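Local coordinates for clostripain-related protein (Bacteroides thetaiotaomicron, PDB 5L20) that probably cleaves peptide bonds as a clostripain-type (C11) cysteine peptidase, of which this chain is an N-terminal portion, at residues D44-I49 and R98-K103. Sequence-based numbering, arbitrary orientation.
Sequences DERIII and RYSPTK
R46 sets its CG beside the backbone N (chi1 -68°) and runs extended from CG to NE, while S100 holds OG anti to its own N (chi1 -172°), and these two choices bring guanidinium and hydroxyl together. NH1 of R46 donates to OG of S100 at 2.9 Å, a bent bond of 143° with the oxygen tilted out of the guanidinium plane. The same hydroxyl lies along the aliphatic stem, with CD of R46 3.3 Å from OG of S100, and it also bonds to T11. Over one face of the guanidinium, near its centre, sits the carbonyl O of Y99. In the plane at its edge a water accepts from NH2 of R46 at 3.0 Å and donates to O of P101. The case illustrates how a strand arginine can hold the chain just past a helix end: helix 86-99 joins strands 69-79 and 104-109 of a mixed sheet, consistent with the caspase-like fold of C11 peptidases, and its exit runs past strand 45-52. T102 sends CG2 to within 3.8 Å of NH1 of R46, its OG1 being bonded to T11 and to the backbone of R104. With R46 cut back to an alanine, the S100 hydroxyl would probably keep T11 but lose its bond to the strand, and a gap would open over its methylene. Two residues on, I48 turns the same way and lays CG1 against CB of S100 at 4.0 Å, its side chain also touching L60 of the adjoining strand 57-66.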
# COMPACT_ATOMS: atom_id res chain seq x y z
N ASP A 44 11.56 12.18 7.01
CA ASP A 44 10.57 13.16 6.58
C ASP A 44 9.39 12.51 5.86
O ASP A 44 8.52 13.22 5.36
CB ASP A 44 11.17 14.17 5.60
CG ASP A 44 12.03 15.21 6.27
OD1 ASP A 44 11.72 15.62 7.41
OD2 ASP A 44 13.00 15.64 5.61
N GLU A 45 9.42 11.18 5.77
CA GLU A 45 8.45 10.47 4.92
C GLU A 45 7.89 9.26 5.64
O GLU A 45 8.53 8.73 6.56
CB GLU A 45 9.10 10.02 3.61
CG GLU A 45 9.76 11.13 2.79
CD GLU A 45 11.22 11.38 3.16
OE1 GLU A 45 11.79 10.61 3.98
OE2 GLU A 45 11.80 12.35 2.63
N ARG A 46 6.71 8.82 5.21
CA ARG A 46 6.13 7.56 5.67
C ARG A 46 5.83 6.67 4.47
O ARG A 46 5.50 7.17 3.38
CB ARG A 46 4.83 7.78 6.44
CG ARG A 46 4.95 8.47 7.82
CD ARG A 46 3.65 8.26 8.64
NE ARG A 46 3.50 9.14 9.79
CZ ARG A 46 3.07 10.40 9.73
NH1 ARG A 46 2.76 10.96 8.56
NH2 ARG A 46 2.99 11.13 10.84
N ILE A 47 5.90 5.36 4.68
CA ILE A 47 5.46 4.38 3.70
C ILE A 47 4.23 3.68 4.27
O ILE A 47 4.31 3.09 5.36
CB ILE A 47 6.54 3.33 3.39
CG1 ILE A 47 7.74 4.01 2.71
CG2 ILE A 47 5.95 2.25 2.49
CD1 ILE A 47 8.90 3.11 2.45
N ILE A 48 3.12 3.77 3.55
CA ILE A 48 1.84 3.18 3.95
C ILE A 48 1.45 2.18 2.88
O ILE A 48 1.54 2.49 1.69
CB ILE A 48 0.74 4.25 4.07
CG1 ILE A 48 1.13 5.39 5.02
CG2 ILE A 48 -0.61 3.58 4.40
CD1 ILE A 48 1.35 4.91 6.47
N ILE A 49 1.04 0.98 3.29
CA ILE A 49 0.69 -0.07 2.35
C ILE A 49 -0.72 -0.57 2.59
O ILE A 49 -1.10 -0.84 3.73
CB ILE A 49 1.67 -1.25 2.46
CG1 ILE A 49 3.11 -0.71 2.31
CG2 ILE A 49 1.32 -2.33 1.45
CD1 ILE A 49 4.18 -1.77 2.22
N ARG A 98 -5.52 10.27 6.85
CA ARG A 98 -5.74 10.37 8.31
C ARG A 98 -4.56 9.80 9.06
O ARG A 98 -4.08 10.43 9.99
CB ARG A 98 -7.02 9.65 8.72
CG ARG A 98 -8.25 10.55 8.69
CD ARG A 98 -9.51 9.83 9.21
NE ARG A 98 -9.90 8.73 8.32
CZ ARG A 98 -10.85 8.83 7.39
NH1 ARG A 98 -11.56 9.94 7.27
NH2 ARG A 98 -11.10 7.81 6.62
N TYR A 99 -4.09 8.62 8.66
CA TYR A 99 -2.97 8.02 9.36
C TYR A 99 -1.66 8.74 9.05
O TYR A 99 -0.73 8.75 9.86
CB TYR A 99 -2.84 6.54 9.03
CG TYR A 99 -3.88 5.68 9.70
CD1 TYR A 99 -3.78 5.41 11.06
CD2 TYR A 99 -4.95 5.14 8.99
CE1 TYR A 99 -4.72 4.61 11.69
CE2 TYR A 99 -5.91 4.34 9.62
CZ TYR A 99 -5.77 4.08 10.96
OH TYR A 99 -6.68 3.27 11.59
N SER A 100 -1.57 9.35 7.86
CA SER A 100 -0.31 9.94 7.44
C SER A 100 -0.52 11.31 6.81
O SER A 100 -0.54 11.44 5.59
CB SER A 100 0.42 9.01 6.47
OG SER A 100 1.73 9.51 6.21
N PRO A 101 -0.69 12.35 7.62
CA PRO A 101 -0.86 13.71 7.12
C PRO A 101 0.47 14.29 6.66
O PRO A 101 1.37 14.50 7.47
CB PRO A 101 -1.37 14.49 8.35
CG PRO A 101 -1.62 13.47 9.39
CD PRO A 101 -0.84 12.27 9.09
N THR A 102 0.61 14.52 5.35
CA THR A 102 1.88 15.01 4.81
C THR A 102 1.58 16.01 3.72
O THR A 102 0.45 16.09 3.24
CB THR A 102 2.75 13.86 4.22
OG1 THR A 102 1.99 13.11 3.26
CG2 THR A 102 3.24 12.89 5.29
N LYS A 103 2.60 16.77 3.32
CA LYS A 103 2.47 17.76 2.29
C LYS A 103 2.21 17.11 0.93
O LYS A 103 1.42 17.62 0.12
CB LYS A 103 3.72 18.63 2.20
CG LYS A 103 3.89 19.55 3.40
CD LYS A 103 5.21 20.30 3.35
CE LYS A 103 5.41 21.10 4.63
NZ LYS A 103 6.76 21.73 4.68
O HOH W 1 2.45 13.84 9.64